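14 kDa fatty acid-binding protein (PDB 1VYF) binds long-chain fatty acids such as oleic and arachidonic acid inside a beta-barrel and may take part in their transport. Local coordinates at residues Thr97-Pro101 with Lys102-Val106. Numbering follows the deposited sequence.
Sequences TQVDP and KNTTV
Asp100 turns its carboxylate back over the tip of the hairpin, where OD2 accepts two backbone N-H groups, from Lys102 N (2.8 Å) and Asn103 N (2.9 Å). Both donors come from the same face of the carboxylate: Lys102 N lies on the anti side, not far from the plane, whereas Asn103 N sits well above it. CG placed between the backbone N and the carbonyl carbon (chi1 80°) brings OD2 to these donors, closing an Asx turn over the type I turn centred on Pro101 and Lys102. The other oxygen, OD1, forms a salt bridge with Arg80. Asp100 N also bonds to Asn103 O at 3.0 Å. This beta hairpin joins strands 93-99 and 104-112 of the fatty acid-binding protein barrel. Gln98 and Thr105 form a hydrogen-bonded pair, bonded both ways between N and O (Gln98 N to Thr105 O 2.8 Å), and their side chains share the inner face. There one water bridges Gln98 OE1 and Thr105 OG1, while Gln98 NE2 bonds to Glu74. On the opposite face, Val99 and Thr104 stand side by side, CG2 of the valine 3.6 Å from Thr104 OG1, and the methyls Thr97 CG2 and Thr104 CG2 meet diagonally at 3.8 Å.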
ATOM      1  N   THR A  97      -0.803  -6.432   6.325  1.00 30.57           N
ATOM      2  CA  THR A  97      -1.804  -7.444   6.134  1.00 31.42           C
ATOM      3  C   THR A  97      -3.159  -6.769   6.341  1.00 31.67           C
ATOM      4  O   THR A  97      -3.359  -6.077   7.333  1.00 32.69           O
ATOM      5  CB  THR A  97      -1.530  -8.631   7.117  1.00 31.31           C
ATOM      6  OG1 THR A  97      -0.259  -9.232   6.793  1.00 34.06           O
ATOM      7  CG2 THR A  97      -2.472  -9.726   6.907  1.00 34.17           C
ATOM      8  N   GLN A  98      -4.055  -6.921   5.383  1.00 31.69           N
ATOM      9  CA  GLN A  98      -5.398  -6.363   5.442  1.00 33.42           C
ATOM     10  C   GLN A  98      -6.392  -7.509   5.394  1.00 34.73           C
ATOM     11  O   GLN A  98      -6.462  -8.237   4.417  1.00 35.06           O
ATOM     12  CB  GLN A  98      -5.662  -5.427   4.264  1.00 33.32           C
ATOM     13  CG  GLN A  98      -4.809  -4.191   4.281  1.00 33.32           C
ATOM     14  CD  GLN A  98      -5.137  -3.201   3.141  1.00 32.49           C
ATOM     15  OE1 GLN A  98      -5.318  -3.597   2.005  1.00 35.30           O
ATOM     16  NE2 GLN A  98      -5.197  -1.918   3.470  1.00 31.25           N
ATOM     17  N   VAL A  99      -7.182  -7.660   6.445  1.00 36.77           N
ATOM     18  CA  VAL A  99      -8.131  -8.765   6.522  1.00 37.66           C
ATOM     19  C   VAL A  99      -9.547  -8.214   6.397  1.00 38.73           C
ATOM     20  O   VAL A  99     -10.022  -7.527   7.301  1.00 37.93           O
ATOM     21  CB  VAL A  99      -7.951  -9.579   7.830  1.00 37.56           C
ATOM     22  CG1 VAL A  99      -8.936 -10.748   7.884  1.00 38.86           C
ATOM     23  CG2 VAL A  99      -6.536 -10.099   7.953  1.00 37.61           C
ATOM     24  N   ASP A 100     -10.170  -8.458   5.236  1.00 40.43           N
ATOM     25  CA  ASP A 100     -11.625  -8.372   5.080  1.00 42.00           C
ATOM     26  C   ASP A 100     -12.283  -9.776   5.270  1.00 43.46           C
ATOM     27  O   ASP A 100     -11.586 -10.782   5.435  1.00 43.53           O
ATOM     28  CB  ASP A 100     -12.025  -7.606   3.779  1.00 41.62           C
ATOM     29  CG  ASP A 100     -11.940  -8.435   2.492  1.00 42.99           C
ATOM     30  OD1 ASP A 100     -11.119  -8.094   1.574  1.00 37.53           O
ATOM     31  OD2 ASP A 100     -12.730  -9.368   2.245  1.00 42.13           O
ATOM     32  N   PRO A 101     -13.610  -9.840   5.355  1.00 44.99           N
ATOM     33  CA  PRO A 101     -14.290 -11.121   5.634  1.00 44.84           C
ATOM     34  C   PRO A 101     -14.209 -12.134   4.498  1.00 44.75           C
ATOM     35  O   PRO A 101     -14.278 -13.343   4.760  1.00 46.16           O
ATOM     36  CB  PRO A 101     -15.743 -10.694   5.863  1.00 45.06           C
ATOM     37  CG  PRO A 101     -15.665  -9.266   6.194  1.00 45.48           C
ATOM     38  CD  PRO A 101     -14.576  -8.727   5.285  1.00 44.99           C
ATOM     39  N   LYS A 102     -14.090 -11.650   3.264  1.00 44.04           N
ATOM     40  CA  LYS A 102     -13.938 -12.515   2.103  1.00 43.05           C
ATOM     41  C   LYS A 102     -12.465 -12.919   1.852  1.00 42.09           C
ATOM     42  O   LYS A 102     -12.196 -14.064   1.485  1.00 41.68           O
ATOM     43  CB  LYS A 102     -14.559 -11.852   0.879  1.00 43.25           C
ATOM     44  CG  LYS A 102     -16.074 -11.668   0.943  1.00 44.71           C
ATOM     45  CD  LYS A 102     -16.631 -11.134  -0.403  1.00 46.33           C
ATOM     46  CE  LYS A 102     -18.096 -10.720  -0.321  1.00 48.27           C
ATOM     47  NZ  LYS A 102     -18.532  -9.905  -1.508  1.00 50.50           N
ATOM     48  N   ASN A 103     -11.518 -12.009   2.108  1.00 40.29           N
ATOM     49  CA  ASN A 103     -10.119 -12.202   1.702  1.00 39.40           C
ATOM     50  C   ASN A 103      -9.100 -11.518   2.597  1.00 38.09           C
ATOM     51  O   ASN A 103      -9.422 -10.645   3.389  1.00 38.10           O
ATOM     52  CB  ASN A 103      -9.893 -11.654   0.309  1.00 39.41           C
ATOM     53  CG  ASN A 103     -10.378 -12.581  -0.786  1.00 39.71           C
ATOM     54  OD1 ASN A 103      -9.909 -13.709  -0.909  1.00 44.09           O
ATOM     55  ND2 ASN A 103     -11.293 -12.102  -1.598  1.00 36.25           N
ATOM     56  N   THR A 104      -7.851 -11.932   2.439  1.00 36.43           N
ATOM     57  CA  THR A 104      -6.725 -11.318   3.102  1.00 35.40           C
ATOM     58  C   THR A 104      -5.745 -10.844   2.035  1.00 33.52           C
ATOM     59  O   THR A 104      -5.442 -11.597   1.117  1.00 32.54           O
ATOM     60  CB  THR A 104      -6.103 -12.329   4.060  1.00 36.92           C
ATOM     61  OG1 THR A 104      -6.975 -12.452   5.210  1.00 38.87           O
ATOM     62  CG2 THR A 104      -4.760 -11.836   4.641  1.00 36.83           C
ATOM     63  N   THR A 105      -5.319  -9.589   2.154  1.00 31.41           N
ATOM     64  CA  THR A 105      -4.330  -8.960   1.249  1.00 29.84           C
ATOM     65  C   THR A 105      -3.036  -8.725   2.007  1.00 28.77           C
ATOM     66  O   THR A 105      -3.047  -8.139   3.077  1.00 28.74           O
ATOM     67  CB  THR A 105      -4.853  -7.628   0.747  1.00 29.27           C
ATOM     68  OG1 THR A 105      -6.149  -7.799   0.169  1.00 28.76           O
ATOM     69  CG2 THR A 105      -3.911  -7.050  -0.398  1.00 29.47           C
ATOM     70  N   VAL A 106      -1.923  -9.202   1.458  1.00 27.27           N
ATOM     71  CA  VAL A 106      -0.620  -8.968   2.028  1.00 26.88           C
ATOM     72  C   VAL A 106       0.106  -7.986   1.091  1.00 26.46           C
ATOM     73  O   VAL A 106       0.186  -8.220  -0.130  1.00 27.31           O
ATOM     74  CB  VAL A 106       0.171 -10.218   2.204  1.00 26.81           C
ATOM     75  CG1 VAL A 106       1.489  -9.913   2.835  1.00 28.12           C
ATOM     76  CG2 VAL A 106      -0.617 -11.229   3.062  1.00 29.06           C
TER
HETATM   77  O   HOH W   1      -6.951  -5.076   0.189  1.00 30.35           O
HETATM   78  O   HOH W   2      -8.136  -7.836   2.115  1.00 35.73           O
HETATM   79  O   HOH W   3     -12.462  -9.214  -1.102  1.00 38.61           O